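Long-range contacts in beta-galactosidase (PDB 4MAD), which probably hydrolyses terminal, non-reducing beta-D-galactose residues of beta-D-galactosides, as a member of glycoside hydrolase family 35: residues N61-Y66 with V97-I102; L198-G203 with I217-N222; D254-E259 with Y306-T311. All coordinates share one frame; numbering follows the deposited sequence.

Contact 1 of 3, residues N61-Y66 with V97-I102; sequences NTVETY and VGLHVI
Thr-62 has its methyl CG2 anti to the backbone N and its hydroxyl beside that N (chi1 -52°), which lays CG2 3.9 Å from Ile-102 CG1. Ile-102, with CG1 beside its own N (chi1 -68°), keeps CG2 for Glu-64, whose CG, anti to its backbone N, lies 4.0 Å from that methyl. The Thr-62 hydroxyl meets the His-100 ring at its edge and donates to Asn-61 OD1 at 2.8 Å, from above the carbonyl plane. With an alanine here, Asn-61 OD1 would probably lose this donor and a gap would be likely to open beside Ile-102 CG1. On the other face, Val-63 and Val-101 lie side by side, CG1 to CG2 4.0 Å. Four backbone bonds fix the parallel register, among them Val-63 N to His-100 O (2.9 Å) and Ile-102 N to Val-63 O (3.0 Å). A water donates to both Asn-61 O and Gly-98 O where the strands begin. Glu-64 OE1 accepts from Asn-283 ND2, and its side chain lies about 6 Å from that of Glu-247, the predicted nucleophile. Two neighbouring parallel strands joined through helix 87-97 are characteristic of the (beta/alpha)8 barrel of this family.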
# COMPACT_ATOMS: atom_id res chain seq x y z
N ASN A 61 -19.39 11.24 -10.88
CA ASN A 61 -20.48 11.42 -9.96
C ASN A 61 -20.29 10.63 -8.66
O ASN A 61 -21.03 10.82 -7.76
CB ASN A 61 -21.82 11.15 -10.57
CG ASN A 61 -21.96 9.75 -11.18
OD1 ASN A 61 -21.24 8.84 -10.89
ND2 ASN A 61 -22.89 9.64 -12.08
N THR A 62 -19.25 9.81 -8.61
CA THR A 62 -19.01 8.91 -7.53
C THR A 62 -17.51 8.81 -7.25
O THR A 62 -16.74 8.93 -8.15
CB THR A 62 -19.58 7.55 -7.92
OG1 THR A 62 -20.92 7.69 -8.35
CG2 THR A 62 -19.50 6.61 -6.78
N VAL A 63 -17.14 8.56 -6.00
CA VAL A 63 -15.79 8.22 -5.61
C VAL A 63 -15.86 6.86 -4.91
O VAL A 63 -16.80 6.57 -4.27
CB VAL A 63 -15.10 9.26 -4.69
CG1 VAL A 63 -15.81 9.43 -3.41
CG2 VAL A 63 -13.70 8.88 -4.45
N GLU A 64 -14.83 6.05 -5.11
CA GLU A 64 -14.78 4.74 -4.59
C GLU A 64 -13.50 4.57 -3.81
O GLU A 64 -12.48 4.93 -4.29
CB GLU A 64 -14.83 3.71 -5.70
CG GLU A 64 -14.63 2.30 -5.30
CD GLU A 64 -13.16 1.94 -5.24
OE1 GLU A 64 -12.45 2.14 -6.22
OE2 GLU A 64 -12.74 1.49 -4.19
N THR A 65 -13.59 4.00 -2.62
CA THR A 65 -12.42 3.70 -1.86
C THR A 65 -12.49 2.33 -1.23
O THR A 65 -13.50 1.91 -0.84
CB THR A 65 -12.18 4.72 -0.75
OG1 THR A 65 -10.92 4.49 -0.13
CG2 THR A 65 -13.27 4.62 0.27
N TYR A 66 -11.35 1.68 -1.14
CA TYR A 66 -11.18 0.54 -0.28
C TYR A 66 -11.11 1.00 1.17
O TYR A 66 -10.96 2.15 1.41
CB TYR A 66 -9.86 -0.17 -0.56
CG TYR A 66 -9.80 -1.04 -1.77
CD1 TYR A 66 -10.64 -2.10 -1.94
CD2 TYR A 66 -8.82 -0.85 -2.71
CE1 TYR A 66 -10.53 -2.91 -3.05
CE2 TYR A 66 -8.72 -1.63 -3.77
CZ TYR A 66 -9.56 -2.68 -3.96
OH TYR A 66 -9.45 -3.47 -5.07
N VAL A 97 -18.61 17.69 -1.29
CA VAL A 97 -18.19 18.04 -2.60
C VAL A 97 -19.22 17.56 -3.60
O VAL A 97 -19.18 17.95 -4.71
CB VAL A 97 -16.83 17.38 -2.90
CG1 VAL A 97 -16.63 17.17 -4.32
CG2 VAL A 97 -15.75 18.15 -2.28
N GLY A 98 -20.16 16.76 -3.14
CA GLY A 98 -21.19 16.29 -4.01
C GLY A 98 -20.98 15.01 -4.78
O GLY A 98 -21.49 14.89 -5.86
N LEU A 99 -20.28 14.05 -4.21
CA LEU A 99 -20.08 12.77 -4.85
C LEU A 99 -20.82 11.67 -4.11
O LEU A 99 -20.83 11.63 -2.94
CB LEU A 99 -18.61 12.39 -4.91
CG LEU A 99 -17.72 13.34 -5.68
CD1 LEU A 99 -16.29 13.29 -5.26
CD2 LEU A 99 -17.82 13.03 -7.07
N HIS A 100 -21.40 10.76 -4.86
CA HIS A 100 -21.80 9.51 -4.27
C HIS A 100 -20.55 8.76 -3.86
O HIS A 100 -19.50 9.01 -4.33
CB HIS A 100 -22.57 8.65 -5.23
CG HIS A 100 -23.76 9.30 -5.80
ND1 HIS A 100 -24.75 9.82 -5.02
CD2 HIS A 100 -24.10 9.56 -7.08
CE1 HIS A 100 -25.66 10.36 -5.79
NE2 HIS A 100 -25.30 10.22 -7.04
N VAL A 101 -20.73 7.84 -2.94
CA VAL A 101 -19.62 7.01 -2.47
C VAL A 101 -19.84 5.47 -2.56
O VAL A 101 -20.82 4.98 -2.17
CB VAL A 101 -19.28 7.36 -1.04
CG1 VAL A 101 -18.21 6.45 -0.49
CG2 VAL A 101 -18.85 8.77 -0.95
N ILE A 102 -18.85 4.76 -3.07
CA ILE A 102 -18.84 3.32 -3.06
C ILE A 102 -17.71 2.94 -2.11
O ILE A 102 -16.68 3.49 -2.18
CB ILE A 102 -18.55 2.74 -4.43
CG1 ILE A 102 -19.71 3.01 -5.38
CG2 ILE A 102 -18.34 1.28 -4.36
CD1 ILE A 102 -19.46 2.63 -6.78
O HOH W 1 -22.90 12.87 -7.47

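Contact 2 of 3, residues L198-G203 with I217-N222; sequences LFTSDG and IFETVN
Ser-201 and Asn-222 face each other near the C-terminal ends of two parallel strands in a beta-alpha-beta unit of the (beta/alpha)8 barrel, connected through helix 206-212. The tight part is the middle. Thr-200 O takes two donors from Thr-220, OG1 at 2.7 Å and N at 3.0 Å, arriving from opposite faces of its carbonyl plane; the double grip follows from Thr-220 OG1 standing between its backbone N and carbonyl carbon (chi1 57°). On the face carrying Thr-200, Glu-219 bends at chi2 so that its carboxylate crosses to the 198-203 strand. There Glu-219 OE2 lies 2.5 Å from Asp-202 OD2, with the carboxylate planes 68° apart, so one of the two acids probably carries a proton. Asp-202 OD1 is held by Gly-173 N. The N-terminal end is looser and watered: one water donates to Leu-198 O and accepts from Phe-218 N, bridging two atoms that stand too far apart to bond directly, and a second donates to Thr-200 OG1 and Ile-217 O. Ile-217 still closes part of this end, its CD1 4.1 Å from Leu-198 CB. At the other end Asn-222 ND2 bonds to OE2 of Glu-171, the predicted proton donor, and its second, weak bond runs to Ser-201 OG, 3.2 Å long and 150° at the hydrogen.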
# COMPACT_ATOMS: atom_id res chain seq x y z
N LEU A 198 -25.18 -4.37 -2.78
CA LEU A 198 -24.00 -5.17 -2.54
C LEU A 198 -23.52 -5.82 -3.81
O LEU A 198 -24.30 -6.22 -4.58
CB LEU A 198 -24.30 -6.28 -1.54
CG LEU A 198 -24.70 -5.90 -0.13
CD1 LEU A 198 -24.68 -7.07 0.82
CD2 LEU A 198 -23.91 -4.80 0.38
N PHE A 199 -22.25 -5.88 -4.04
CA PHE A 199 -21.80 -6.40 -5.31
C PHE A 199 -20.43 -7.00 -5.14
O PHE A 199 -19.82 -6.73 -4.21
CB PHE A 199 -21.77 -5.28 -6.35
CG PHE A 199 -20.78 -4.24 -6.06
CD1 PHE A 199 -19.50 -4.36 -6.48
CD2 PHE A 199 -21.10 -3.11 -5.34
CE1 PHE A 199 -18.59 -3.39 -6.19
CE2 PHE A 199 -20.18 -2.14 -5.08
CZ PHE A 199 -18.95 -2.29 -5.48
N THR A 200 -19.99 -7.74 -6.13
CA THR A 200 -18.66 -8.31 -6.22
C THR A 200 -17.97 -7.83 -7.49
O THR A 200 -18.57 -7.27 -8.34
CB THR A 200 -18.68 -9.86 -6.27
OG1 THR A 200 -19.53 -10.31 -7.29
CG2 THR A 200 -19.15 -10.41 -4.91
N SER A 201 -16.67 -8.04 -7.54
CA SER A 201 -15.93 -7.80 -8.76
C SER A 201 -14.98 -8.94 -9.01
O SER A 201 -14.50 -9.52 -8.11
CB SER A 201 -15.21 -6.45 -8.74
OG SER A 201 -14.14 -6.38 -7.84
N ASP A 202 -14.77 -9.24 -10.26
CA ASP A 202 -13.82 -10.24 -10.65
C ASP A 202 -13.27 -9.95 -12.05
O ASP A 202 -13.81 -9.17 -12.75
CB ASP A 202 -14.43 -11.61 -10.66
CG ASP A 202 -14.63 -12.16 -9.30
OD1 ASP A 202 -13.69 -12.63 -8.70
OD2 ASP A 202 -15.76 -12.12 -8.85
N GLY A 203 -12.19 -10.63 -12.42
CA GLY A 203 -11.73 -10.63 -13.79
C GLY A 203 -12.70 -11.41 -14.67
O GLY A 203 -13.33 -12.27 -14.24
N ILE A 217 -26.19 -11.91 -5.76
CA ILE A 217 -25.39 -10.70 -5.73
C ILE A 217 -24.89 -10.22 -7.12
O ILE A 217 -24.33 -10.97 -7.84
CB ILE A 217 -24.19 -10.90 -4.76
CG1 ILE A 217 -24.67 -11.13 -3.33
CG2 ILE A 217 -23.32 -9.75 -4.81
CD1 ILE A 217 -25.43 -10.03 -2.75
N PHE A 218 -25.08 -8.94 -7.41
CA PHE A 218 -24.66 -8.31 -8.65
C PHE A 218 -23.14 -8.48 -8.83
O PHE A 218 -22.42 -8.26 -7.93
CB PHE A 218 -25.03 -6.83 -8.55
CG PHE A 218 -24.68 -6.00 -9.75
CD1 PHE A 218 -25.12 -6.33 -11.00
CD2 PHE A 218 -23.95 -4.86 -9.62
CE1 PHE A 218 -24.80 -5.57 -12.06
CE2 PHE A 218 -23.63 -4.12 -10.69
CZ PHE A 218 -24.05 -4.47 -11.90
N GLU A 219 -22.72 -8.81 -10.03
CA GLU A 219 -21.31 -8.92 -10.35
C GLU A 219 -20.84 -7.82 -11.33
O GLU A 219 -21.56 -7.42 -12.20
CB GLU A 219 -20.95 -10.32 -10.88
CG GLU A 219 -19.56 -10.55 -11.40
CD GLU A 219 -18.51 -10.67 -10.30
OE1 GLU A 219 -18.47 -9.80 -9.47
OE2 GLU A 219 -17.73 -11.63 -10.31
N THR A 220 -19.62 -7.38 -11.13
CA THR A 220 -18.98 -6.41 -12.00
C THR A 220 -17.67 -7.02 -12.46
O THR A 220 -17.25 -7.94 -11.87
CB THR A 220 -18.70 -5.12 -11.27
OG1 THR A 220 -17.90 -5.34 -10.13
CG2 THR A 220 -20.00 -4.45 -10.86
N VAL A 221 -17.00 -6.59 -13.46
CA VAL A 221 -15.66 -7.00 -13.85
C VAL A 221 -14.65 -5.86 -13.90
O VAL A 221 -15.04 -4.72 -14.02
CB VAL A 221 -15.68 -7.69 -15.23
CG1 VAL A 221 -16.49 -8.98 -15.17
CG2 VAL A 221 -16.24 -6.75 -16.28
N ASN A 222 -13.40 -6.35 -13.84
CA ASN A 222 -12.27 -5.50 -13.81
C ASN A 222 -11.36 -5.75 -14.99
O ASN A 222 -11.09 -6.85 -15.30
CB ASN A 222 -11.51 -5.78 -12.53
CG ASN A 222 -12.34 -5.53 -11.31
OD1 ASN A 222 -13.26 -4.78 -11.34
ND2 ASN A 222 -11.93 -6.11 -10.20
O HOH W 2 -26.65 -7.40 -5.42
O HOH W 3 -21.68 -12.08 -7.41

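Contact 3 of 3, residues D254-E259 with Y306-T311; sequences DHWGEE and YQPTIT
Gln-307 is the first residue of 306-311 to meet the loop 254-259: its CB sits over one face of the His-255 ring, 3.7 Å from the centroid and 6° off the normal, a CH-pi contact. Beyond it the Gln-307 chain runs out extended, leaving its amide plane 26° from the ring plane. Pro-308 follows with both backbone and ring. Its O accepts from Trp-256 N at 3.1 Å, while its CG comes to the indole edge, 4.0 Å from Trp-256 CD1. Thr-309 pairs with His-255 in a single backbone bridge, and its O is joined to Trp-256 NE1 by one water that accepts from the indole and donates to the carbonyl. Ile-310 carries much of the packing. Its N donates to Asp-254 O at 3.1 Å. With CG1 between backbone N and carbonyl carbon (chi1 64°), the branches part: CD1 reaches Asp-254 CB at 3.5 Å and CG2 lies over the indole, 3.8 Å from the centroid of its five-membered ring. Thr-311 ends the run, its OG1 4.0 Å from Trp-256 CZ2 and hydrogen-bonded to Arg-549 O. The loop itself is shaped by a type II turn, closed by Glu-258 N to His-255 O. The contact thus joins the loop between strand 244-249 and helix 265-276 to the antiparallel hairpin of 299-301 and 306-308, with Trp-551 of strand 545-551 meeting the Trp-256 ring.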
# COMPACT_ATOMS: atom_id res chain seq x y z
N ASP A 254 4.16 0.33 -10.29
CA ASP A 254 5.55 -0.03 -10.48
C ASP A 254 6.10 -0.86 -9.31
O ASP A 254 5.79 -0.63 -8.20
CB ASP A 254 6.41 1.21 -10.55
CG ASP A 254 6.11 2.09 -11.73
OD1 ASP A 254 5.55 1.61 -12.67
OD2 ASP A 254 6.48 3.25 -11.67
N HIS A 255 6.97 -1.80 -9.67
CA HIS A 255 7.85 -2.47 -8.72
C HIS A 255 9.28 -1.90 -8.81
O HIS A 255 9.70 -1.46 -9.84
CB HIS A 255 7.97 -3.96 -9.01
CG HIS A 255 6.67 -4.71 -9.13
ND1 HIS A 255 5.78 -4.84 -8.09
CD2 HIS A 255 6.15 -5.42 -10.14
CE1 HIS A 255 4.77 -5.59 -8.46
NE2 HIS A 255 4.99 -5.98 -9.68
N TRP A 256 10.05 -1.98 -7.75
CA TRP A 256 11.40 -1.49 -7.82
C TRP A 256 12.16 -2.25 -8.92
O TRP A 256 12.02 -3.39 -9.06
CB TRP A 256 12.13 -1.63 -6.47
CG TRP A 256 11.58 -0.75 -5.42
CD1 TRP A 256 10.84 -1.11 -4.37
CD2 TRP A 256 11.74 0.66 -5.32
NE1 TRP A 256 10.53 -0.03 -3.61
CE2 TRP A 256 11.07 1.08 -4.18
CE3 TRP A 256 12.41 1.61 -6.08
CZ2 TRP A 256 11.04 2.41 -3.79
CZ3 TRP A 256 12.35 2.91 -5.71
CH2 TRP A 256 11.67 3.31 -4.58
N GLY A 257 12.91 -1.53 -9.72
CA GLY A 257 13.66 -2.09 -10.81
C GLY A 257 12.99 -2.11 -12.18
O GLY A 257 13.63 -2.36 -13.15
N GLU A 258 11.70 -1.82 -12.20
CA GLU A 258 10.92 -1.70 -13.43
C GLU A 258 11.03 -0.35 -14.09
O GLU A 258 11.39 0.56 -13.47
CB GLU A 258 9.48 -2.05 -13.17
CG GLU A 258 9.29 -3.48 -12.94
CD GLU A 258 7.92 -3.87 -12.49
OE1 GLU A 258 7.05 -3.02 -12.31
OE2 GLU A 258 7.74 -5.05 -12.30
N GLU A 259 10.70 -0.28 -15.37
CA GLU A 259 10.43 0.95 -16.06
C GLU A 259 9.08 1.48 -15.58
O GLU A 259 8.22 0.71 -15.29
CB GLU A 259 10.42 0.73 -17.57
CG GLU A 259 9.85 1.89 -18.31
CD GLU A 259 9.93 1.79 -19.83
OE1 GLU A 259 9.88 0.67 -20.32
OE2 GLU A 259 10.01 2.83 -20.46
N TYR A 306 9.94 -12.37 -5.93
CA TYR A 306 9.24 -11.46 -5.06
C TYR A 306 9.45 -10.06 -5.64
O TYR A 306 10.54 -9.72 -6.00
CB TYR A 306 9.78 -11.56 -3.63
CG TYR A 306 9.41 -10.39 -2.75
CD1 TYR A 306 8.19 -10.31 -2.14
CD2 TYR A 306 10.26 -9.35 -2.56
CE1 TYR A 306 7.84 -9.25 -1.37
CE2 TYR A 306 9.92 -8.28 -1.79
CZ TYR A 306 8.69 -8.23 -1.20
OH TYR A 306 8.31 -7.17 -0.44
N GLN A 307 8.40 -9.27 -5.76
CA GLN A 307 8.47 -7.98 -6.43
C GLN A 307 7.79 -6.88 -5.60
O GLN A 307 6.63 -6.84 -5.50
CB GLN A 307 7.81 -8.05 -7.80
CG GLN A 307 8.14 -9.23 -8.62
CD GLN A 307 7.15 -9.47 -9.78
OE1 GLN A 307 6.01 -9.69 -9.59
NE2 GLN A 307 7.66 -9.42 -10.96
N PRO A 308 8.57 -6.03 -5.01
CA PRO A 308 8.05 -5.06 -4.08
C PRO A 308 7.56 -3.86 -4.86
O PRO A 308 8.21 -3.42 -5.76
CB PRO A 308 9.26 -4.73 -3.21
CG PRO A 308 10.37 -5.06 -4.04
CD PRO A 308 10.01 -6.19 -4.86
N THR A 309 6.39 -3.37 -4.51
CA THR A 309 5.82 -2.20 -5.13
C THR A 309 6.50 -0.95 -4.56
O THR A 309 6.88 -0.96 -3.44
CB THR A 309 4.31 -2.17 -4.90
OG1 THR A 309 3.69 -3.22 -5.63
CG2 THR A 309 3.72 -0.83 -5.31
N ILE A 310 6.65 0.08 -5.36
CA ILE A 310 7.37 1.26 -4.98
C ILE A 310 6.57 2.18 -4.06
O ILE A 310 5.44 1.98 -3.83
CB ILE A 310 7.84 2.10 -6.20
CG1 ILE A 310 6.68 2.65 -6.99
CG2 ILE A 310 8.74 1.28 -7.14
CD1 ILE A 310 7.13 3.59 -8.08
N THR A 311 7.22 3.21 -3.55
CA THR A 311 6.56 4.17 -2.70
C THR A 311 5.44 4.99 -3.38
O THR A 311 4.37 5.07 -2.88
CB THR A 311 7.57 5.17 -2.12
OG1 THR A 311 8.53 4.46 -1.40
CG2 THR A 311 6.85 6.17 -1.22
O HOH W 4 8.63 -0.02 -1.59

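The three contacts follow one another along the chain, each closing before the next opens, and all lie within the family 35 range. Contacts 1 and 2 belong to the same closed eight-stranded parallel barrel, as strands two and three and strands five and six; their centres are about 17 Å apart, and Ile-102 CG2 touches Phe-199 CZ at 3.8 Å. Contact 2 reaches both predicted catalytic glutamates through Asn-222, while Glu-64 of contact 1 lies near Glu-247. Contact 3, with its centre about 29 Å from that of contact 1 and 28 Å from that of contact 2, touches neither. It ties segments outside the barrel strands together, where they meet the C-terminal beta-sheet region.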